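DNA repair protein RecN (PDB 4ABX) may take part in the recombinational repair of damaged DNA as an ATP-binding, SMC-like protein, of which this chain is the coiled-coil domain. Local coordinates at residues 78-83 and 95-100; 136-141 and 146-151. All blocks are in the same frame, centred on the assembly; numbering follows the deposited sequence.

Interaction 1 of 2, residues 78-83 and 95-100; sequences ALNAGA and ELRAAL
Leu-79 and Leu-96 meet through one methyl each, and the path of the Leu-79 side chain shows which atom makes the touch. Its CB points toward helix 87-115 but is still 6.0 Å from Leu-96 CD2. From there CG shortens the gap: Leu-79 CG lies 5.1 Å from Leu-96 CD2. The branch then divides. CD1, anti to CA (chi2 -174°), carries the chain on in its extended direction and brings Leu-79 CD1 to 4.2 Å from Leu-96 CD2, an ordinary van der Waals contact. Leu-79 CD2 turns aside, and 6.1 Å separates it from Leu-96 CD2. Leu-96 answers in kind, since its CD2 is likewise the methyl that continues the extended line of its side chain. The two CA atoms can therefore stand 9.8 Å apart, from Leu-79 CA to Leu-96 CA, and still be bridged. Beside this apolar link the side chains of Asn-80 and Arg-97 come near each other at the margin of the contact. The two segments together bury just 81 Å², so much of the packing of these leucines comes from other residues. Leu-96 also rests on Ile-72 and Val-76 of helix 68-83, while Leu-79 lies against Gln-93. The second subunit adds Ala-53 against Leu-79 and Leu-61 against Leu-96. The contact thus joins the two arms of a helical hairpin, helix 68-83 and helix 87-115, near their short turn, where the coiled-coil domain also packs against its partner subunit.

Interaction 2 of 2, residues 136-141 and 146-151; sequences KLKNKY and EDVVEF
Tyr-141 presents CD1 to one face of the Phe-151 ring, 3.4 Å above its plane and over its centre. The planes are inclined at 50° with centroids 4.7 Å apart. Phe-151 reaches this position because CG is anti to its backbone N (chi1 -175°), which swings the ring toward the end of helix 121-141. Tyr-141 is held from other directions too: Lys-140 CB lies over a face of its ring, Leu-137 CD2 sits at the edge, and the hydroxyl is hydrogen-bonded to Glu-23. Around this aromatic pair two consecutive helices of the coiled-coil domain turn a corner. Helix 121-141 ends at Tyr-141, a brief connection follows, and helix 145-169 leaves in a new direction; the axes of segments 136-141 and 146-151 approach to 9.0 Å and cross at 63°. Val-148 fills the inside of the bend. Its CG1 packs 4.0 Å from Tyr-141 CB and also meets the side-chain carbons of Leu-137, which Val-148 crosses at about a right angle. CG2 lies near the carbonyl oxygens of the same two residues and 4.1 Å from Lys-138 CG, while the ammonium end of that lysine leads away to a salt bridge with Glu-34. With the Phe-151 ring cut back to an alanine, Tyr-141 CD1 is likely to lose the face it rests on, and the tyrosine ring would be less firmly held on that side. Helix 6-27 packs alongside, with Gln-20 touching both aromatic side chains, Ile-24 adding to the cover of Tyr-141, and Val-27 meeting Leu-137.

Interaction 1 and interaction 2 both join helices consecutive in the chain, yet they lie on opposite sides of its centre, about 44 Å and 24 Å from it. Their own centres are about 67 Å apart and their nearest atoms about 48 Å, so neither can touch the other. They follow in series: the hairpin at 78-83 and 95-100 closes before the corner at 136-141 and 146-151 opens, and helix 87-115 leads on to helix 121-141. Only interaction 1 has the second subunit around it; interaction 2 is built within one chain. Both are packing between helices of the coiled-coil domain, one part of the longer ATP-binding protein.

Interaction 1 of 2, residues 78-83 and 95-100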
ATOM      1  N   ALA A  78       8.086  -9.907   4.352  1.00 19.42           N
ATOM      2  CA  ALA A  78       7.214 -11.015   4.735  1.00 27.59           C
ATOM      3  C   ALA A  78       7.578 -12.302   3.993  1.00 25.96           C
ATOM      4  O   ALA A  78       7.380 -13.402   4.504  1.00 24.79           O
ATOM      5  CB  ALA A  78       5.756 -10.650   4.489  1.00 29.92           C
ATOM      6  N   LEU A  79       8.115 -12.161   2.785  1.00 23.30           N
ATOM      7  CA  LEU A  79       8.485 -13.317   1.975  1.00 20.33           C
ATOM      8  C   LEU A  79       9.833 -13.942   2.360  1.00 23.12           C
ATOM      9  O   LEU A  79      10.128 -15.071   1.961  1.00 24.96           O
ATOM     10  CB  LEU A  79       8.485 -12.945   0.488  1.00 22.98           C
ATOM     11  CG  LEU A  79       7.120 -12.542  -0.069  1.00 20.24           C
ATOM     12  CD1 LEU A  79       7.200 -12.338  -1.571  1.00 22.09           C
ATOM     13  CD2 LEU A  79       6.081 -13.602   0.279  1.00 20.86           C
ATOM     14  N   ASN A  80      10.640 -13.220   3.132  1.00 24.61           N
ATOM     15  CA  ASN A  80      11.976 -13.698   3.508  1.00 26.66           C
ATOM     16  C   ASN A  80      12.021 -15.150   3.985  1.00 24.36           C
ATOM     17  O   ASN A  80      12.801 -15.955   3.475  1.00 21.09           O
ATOM     18  CB  ASN A  80      12.607 -12.797   4.581  1.00 28.28           C
ATOM     19  CG  ASN A  80      13.288 -11.572   3.995  1.00 34.25           C
ATOM     20  OD1 ASN A  80      13.416 -10.543   4.662  1.00 37.24           O
ATOM     21  ND2 ASN A  80      13.727 -11.675   2.745  1.00 31.70           N
ATOM     22  N   ALA A  81      11.190 -15.479   4.969  1.00 21.54           N
ATOM     23  CA  ALA A  81      11.247 -16.798   5.598  1.00 23.87           C
ATOM     24  C   ALA A  81      10.845 -17.898   4.622  1.00 25.97           C
ATOM     25  O   ALA A  81      11.379 -19.007   4.664  1.00 23.16           O
ATOM     26  CB  ALA A  81      10.369 -16.838   6.852  1.00 23.00           C
ATOM     27  N   GLY A  82       9.908 -17.584   3.733  1.00 20.74           N
ATOM     28  CA  GLY A  82       9.471 -18.545   2.740  1.00 20.28           C
ATOM     29  C   GLY A  82      10.488 -18.729   1.630  1.00 20.80           C
ATOM     30  O   GLY A  82      10.676 -19.844   1.119  1.00 17.96           O
ATOM     31  N   ALA A  83      11.159 -17.641   1.263  1.00 17.12           N
ATOM     32  CA  ALA A  83      12.102 -17.675   0.148  1.00 23.91           C
ATOM     33  C   ALA A  83      13.309 -18.541   0.471  1.00 22.85           C
ATOM     34  O   ALA A  83      13.977 -19.048  -0.428  1.00 27.23           O
ATOM     35  CB  ALA A  83      12.542 -16.254  -0.239  1.00 26.09           C
ATOM     36  N   GLU A  95      10.869 -10.870  -8.287  1.00 24.57           N
ATOM     37  CA  GLU A  95       9.978 -10.120  -9.162  1.00 26.98           C
ATOM     38  C   GLU A  95       9.325  -8.948  -8.426  1.00 26.25           C
ATOM     39  O   GLU A  95       9.084  -7.890  -9.015  1.00 23.38           O
ATOM     40  CB  GLU A  95       8.916 -11.043  -9.771  1.00 21.91           C
ATOM     41  CG  GLU A  95       9.493 -12.019 -10.787  1.00 32.02           C
ATOM     42  CD  GLU A  95       8.523 -13.120 -11.172  1.00 40.74           C
ATOM     43  OE1 GLU A  95       7.331 -13.025 -10.810  1.00 41.45           O
ATOM     44  OE2 GLU A  95       8.958 -14.086 -11.837  1.00 42.37           O
ATOM     45  N   LEU A  96       9.050  -9.136  -7.135  1.00 20.50           N
ATOM     46  CA  LEU A  96       8.424  -8.092  -6.329  1.00 17.64           C
ATOM     47  C   LEU A  96       9.399  -6.940  -6.054  1.00 23.10           C
ATOM     48  O   LEU A  96       9.011  -5.769  -6.072  1.00 24.03           O
ATOM     49  CB  LEU A  96       7.858  -8.666  -5.024  1.00 18.66           C
ATOM     50  CG  LEU A  96       6.971  -7.729  -4.199  1.00 21.78           C
ATOM     51  CD1 LEU A  96       5.796  -7.212  -5.036  1.00 20.56           C
ATOM     52  CD2 LEU A  96       6.464  -8.431  -2.938  1.00 19.00           C
ATOM     53  N   ARG A  97      10.663  -7.274  -5.814  1.00 19.22           N
ATOM     54  CA  ARG A  97      11.709  -6.262  -5.703  1.00 19.05           C
ATOM     55  C   ARG A  97      11.776  -5.396  -6.964  1.00 26.50           C
ATOM     56  O   ARG A  97      11.891  -4.162  -6.884  1.00 22.10           O
ATOM     57  CB  ARG A  97      13.070  -6.913  -5.434  1.00 24.58           C
ATOM     58  CG  ARG A  97      13.260  -7.390  -3.999  1.00 30.37           C
ATOM     59  CD  ARG A  97      14.708  -7.779  -3.726  1.00 37.12           C
ATOM     60  NE  ARG A  97      14.944  -8.042  -2.307  1.00 46.33           N
ATOM     61  CZ  ARG A  97      15.070  -9.258  -1.779  1.00 47.54           C
ATOM     62  NH1 ARG A  97      14.995 -10.332  -2.556  1.00 51.97           N
ATOM     63  NH2 ARG A  97      15.280  -9.402  -0.478  1.00 46.51           N
ATOM     64  N   ALA A  98      11.713  -6.046  -8.125  1.00 21.32           N
ATOM     65  CA  ALA A  98      11.700  -5.335  -9.400  1.00 26.20           C
ATOM     66  C   ALA A  98      10.497  -4.394  -9.501  1.00 29.59           C
ATOM     67  O   ALA A  98      10.618  -3.273  -9.984  1.00 28.71           O
ATOM     68  CB  ALA A  98      11.707  -6.320 -10.565  1.00 27.43           C
ATOM     69  N   ALA A  99       9.334  -4.855  -9.048  1.00 26.62           N
ATOM     70  CA  ALA A  99       8.151  -4.011  -9.061  1.00 23.99           C
ATOM     71  C   ALA A  99       8.345  -2.798  -8.153  1.00 23.01           C
ATOM     72  O   ALA A  99       7.946  -1.689  -8.501  1.00 23.36           O
ATOM     73  CB  ALA A  99       6.916  -4.797  -8.657  1.00 24.32           C
ATOM     74  N   LEU A 100       8.957  -3.021  -6.990  1.00 25.49           N
ATOM     75  CA  LEU A 100       9.260  -1.945  -6.050  1.00 20.95           C
ATOM     76  C   LEU A 100      10.169  -0.906  -6.681  1.00 25.72           C
ATOM     77  O   LEU A 100       9.940   0.301  -6.552  1.00 26.95           O
ATOM     78  CB  LEU A 100       9.914  -2.501  -4.782  1.00 27.09           C
ATOM     79  CG  LEU A 100      10.473  -1.487  -3.778  1.00 31.76           C
ATOM     80  CD1 LEU A 100       9.391  -0.514  -3.309  1.00 31.13           C
ATOM     81  CD2 LEU A 100      11.111  -2.203  -2.590  1.00 34.93           C
TER

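Interaction 2 of 2, residues 136-141 and 146-151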
ATOM      1  N   LYS A 136     -18.539  40.526 -13.740  1.00 20.29           N
ATOM      2  CA  LYS A 136     -19.383  41.369 -12.901  1.00 23.62           C
ATOM      3  C   LYS A 136     -20.008  42.510 -13.712  1.00 25.10           C
ATOM      4  O   LYS A 136     -21.181  42.840 -13.521  1.00 24.58           O
ATOM      5  CB  LYS A 136     -18.594  41.911 -11.709  1.00 25.91           C
ATOM      6  CG  LYS A 136     -18.081  40.820 -10.774  1.00 36.85           C
ATOM      7  CD  LYS A 136     -17.342  41.406  -9.578  1.00 43.90           C
ATOM      8  CE  LYS A 136     -16.872  40.311  -8.624  1.00 46.71           C
ATOM      9  NZ  LYS A 136     -16.156  40.872  -7.443  1.00 49.72           N
ATOM     10  N   LEU A 137     -19.229  43.095 -14.624  1.00 24.09           N
ATOM     11  CA  LEU A 137     -19.729  44.167 -15.492  1.00 19.56           C
ATOM     12  C   LEU A 137     -20.784  43.675 -16.476  1.00 25.15           C
ATOM     13  O   LEU A 137     -21.796  44.346 -16.704  1.00 25.94           O
ATOM     14  CB  LEU A 137     -18.583  44.821 -16.272  1.00 22.26           C
ATOM     15  CG  LEU A 137     -17.678  45.782 -15.502  1.00 20.97           C
ATOM     16  CD1 LEU A 137     -16.779  46.537 -16.470  1.00 27.38           C
ATOM     17  CD2 LEU A 137     -18.520  46.752 -14.690  1.00 20.93           C
ATOM     18  N   LYS A 138     -20.537  42.509 -17.070  1.00 22.87           N
ATOM     19  CA  LYS A 138     -21.475  41.918 -18.019  1.00 22.71           C
ATOM     20  C   LYS A 138     -22.793  41.528 -17.339  1.00 21.81           C
ATOM     21  O   LYS A 138     -23.858  41.582 -17.954  1.00 21.47           O
ATOM     22  CB  LYS A 138     -20.840  40.715 -18.736  1.00 25.64           C
ATOM     23  CG  LYS A 138     -19.580  41.073 -19.540  1.00 18.51           C
ATOM     24  CD  LYS A 138     -19.149  39.967 -20.498  1.00 21.99           C
ATOM     25  CE  LYS A 138     -18.586  38.765 -19.767  1.00 28.58           C
ATOM     26  NZ  LYS A 138     -18.184  37.688 -20.725  1.00 26.91           N
ATOM     27  N   ASN A 139     -22.719  41.157 -16.064  1.00 19.49           N
ATOM     28  CA  ASN A 139     -23.912  40.812 -15.287  1.00 21.00           C
ATOM     29  C   ASN A 139     -24.830  42.008 -14.998  1.00 26.05           C
ATOM     30  O   ASN A 139     -26.021  41.835 -14.713  1.00 17.67           O
ATOM     31  CB  ASN A 139     -23.526  40.123 -13.973  1.00 25.06           C
ATOM     32  CG  ASN A 139     -23.066  38.681 -14.178  1.00 39.85           C
ATOM     33  OD1 ASN A 139     -23.378  38.053 -15.192  1.00 36.05           O
ATOM     34  ND2 ASN A 139     -22.324  38.151 -13.209  1.00 42.13           N
ATOM     35  N   LYS A 140     -24.276  43.214 -15.064  1.00 20.24           N
ATOM     36  CA  LYS A 140     -25.057  44.430 -14.838  1.00 21.42           C
ATOM     37  C   LYS A 140     -25.385  45.165 -16.138  1.00 20.40           C
ATOM     38  O   LYS A 140     -26.491  45.670 -16.311  1.00 22.81           O
ATOM     39  CB  LYS A 140     -24.307  45.385 -13.900  1.00 24.12           C
ATOM     40  CG  LYS A 140     -23.906  44.786 -12.557  1.00 29.33           C
ATOM     41  CD  LYS A 140     -23.111  45.798 -11.728  1.00 34.97           C
ATOM     42  CE  LYS A 140     -22.629  45.190 -10.417  1.00 37.79           C
ATOM     43  NZ  LYS A 140     -21.798  46.145  -9.640  1.00 32.15           N
ATOM     44  N   TYR A 141     -24.417  45.216 -17.048  1.00 23.49           N
ATOM     45  CA  TYR A 141     -24.502  46.085 -18.213  1.00 24.84           C
ATOM     46  C   TYR A 141     -24.373  45.348 -19.545  1.00 31.24           C
ATOM     47  O   TYR A 141     -24.336  45.987 -20.602  1.00 31.63           O
ATOM     48  CB  TYR A 141     -23.402  47.151 -18.145  1.00 21.39           C
ATOM     49  CG  TYR A 141     -23.260  47.839 -16.810  1.00 21.77           C
ATOM     50  CD1 TYR A 141     -24.243  48.704 -16.347  1.00 22.67           C
ATOM     51  CD2 TYR A 141     -22.130  47.646 -16.025  1.00 17.67           C
ATOM     52  CE1 TYR A 141     -24.116  49.344 -15.131  1.00 21.92           C
ATOM     53  CE2 TYR A 141     -21.992  48.291 -14.806  1.00 23.65           C
ATOM     54  CZ  TYR A 141     -22.993  49.134 -14.362  1.00 23.48           C
ATOM     55  OH  TYR A 141     -22.874  49.773 -13.151  1.00 24.25           O
ATOM     56  N   GLU A 146     -18.957  44.581 -25.493  1.00 26.35           N
ATOM     57  CA  GLU A 146     -19.445  45.603 -26.413  1.00 27.84           C
ATOM     58  C   GLU A 146     -20.666  46.303 -25.818  1.00 27.13           C
ATOM     59  O   GLU A 146     -20.740  47.533 -25.806  1.00 29.92           O
ATOM     60  CB  GLU A 146     -19.801  45.003 -27.781  1.00 29.57           C
ATOM     61  CG  GLU A 146     -18.608  44.619 -28.658  1.00 32.84           C
ATOM     62  CD  GLU A 146     -18.123  43.185 -28.436  1.00 40.60           C
ATOM     63  OE1 GLU A 146     -18.378  42.605 -27.353  1.00 38.84           O
ATOM     64  OE2 GLU A 146     -17.475  42.636 -29.355  1.00 44.17           O
ATOM     65  N   ASP A 147     -21.626  45.515 -25.331  1.00 25.94           N
ATOM     66  CA  ASP A 147     -22.829  46.070 -24.711  1.00 24.36           C
ATOM     67  C   ASP A 147     -22.473  46.928 -23.505  1.00 23.46           C
ATOM     68  O   ASP A 147     -23.066  47.987 -23.291  1.00 21.82           O
ATOM     69  CB  ASP A 147     -23.798  44.960 -24.286  1.00 22.92           C
ATOM     70  CG  ASP A 147     -24.410  44.227 -25.468  1.00 27.44           C
ATOM     71  OD1 ASP A 147     -25.055  44.881 -26.320  1.00 30.23           O
ATOM     72  OD2 ASP A 147     -24.237  42.991 -25.547  1.00 24.92           O
ATOM     73  N   VAL A 148     -21.512  46.462 -22.711  1.00 23.76           N
ATOM     74  CA  VAL A 148     -21.087  47.184 -21.517  1.00 24.19           C
ATOM     75  C   VAL A 148     -20.511  48.554 -21.872  1.00 25.70           C
ATOM     76  O   VAL A 148     -20.805  49.561 -21.218  1.00 25.17           O
ATOM     77  CB  VAL A 148     -20.022  46.398 -20.724  1.00 26.04           C
ATOM     78  CG1 VAL A 148     -19.613  47.167 -19.477  1.00 24.31           C
ATOM     79  CG2 VAL A 148     -20.536  45.008 -20.356  1.00 19.11           C
ATOM     80  N   VAL A 149     -19.672  48.585 -22.900  1.00 25.02           N
ATOM     81  CA  VAL A 149     -19.054  49.834 -23.329  1.00 27.78           C
ATOM     82  C   VAL A 149     -20.127  50.792 -23.843  1.00 29.77           C
ATOM     83  O   VAL A 149     -20.131  51.981 -23.503  1.00 27.76           O
ATOM     84  CB  VAL A 149     -17.981  49.592 -24.410  1.00 31.45           C
ATOM     85  CG1 VAL A 149     -17.578  50.908 -25.075  1.00 35.52           C
ATOM     86  CG2 VAL A 149     -16.769  48.885 -23.805  1.00 24.80           C
ATOM     87  N   GLU A 150     -21.039  50.264 -24.653  1.00 22.25           N
ATOM     88  CA  GLU A 150     -22.165  51.046 -25.153  1.00 25.48           C
ATOM     89  C   GLU A 150     -23.010  51.600 -24.001  1.00 28.74           C
ATOM     90  O   GLU A 150     -23.382  52.782 -24.002  1.00 26.56           O
ATOM     91  CB  GLU A 150     -23.026  50.197 -26.096  1.00 34.28           C
ATOM     92  CG  GLU A 150     -24.314  50.867 -26.558  1.00 37.35           C
ATOM     93  CD  GLU A 150     -24.074  52.046 -27.487  1.00 44.54           C
ATOM     94  OE1 GLU A 150     -22.932  52.207 -27.971  1.00 48.15           O
ATOM     95  OE2 GLU A 150     -25.032  52.810 -27.736  1.00 44.33           O
ATOM     96  N   PHE A 151     -23.299  50.753 -23.014  1.00 25.77           N
ATOM     97  CA  PHE A 151     -24.080  51.174 -21.854  1.00 25.78           C
ATOM     98  C   PHE A 151     -23.441  52.392 -21.194  1.00 25.07           C
ATOM     99  O   PHE A 151     -24.130  53.344 -20.843  1.00 23.05           O
ATOM    100  CB  PHE A 151     -24.250  50.033 -20.836  1.00 23.63           C
ATOM    101  CG  PHE A 151     -25.145  50.382 -19.665  1.00 20.40           C
ATOM    102  CD1 PHE A 151     -24.724  51.274 -18.686  1.00 24.21           C
ATOM    103  CD2 PHE A 151     -26.408  49.827 -19.551  1.00 25.65           C
ATOM    104  CE1 PHE A 151     -25.552  51.602 -17.610  1.00 19.54           C
ATOM    105  CE2 PHE A 151     -27.235  50.142 -18.479  1.00 25.41           C
ATOM    106  CZ  PHE A 151     -26.807  51.033 -17.510  1.00 24.97           C
TER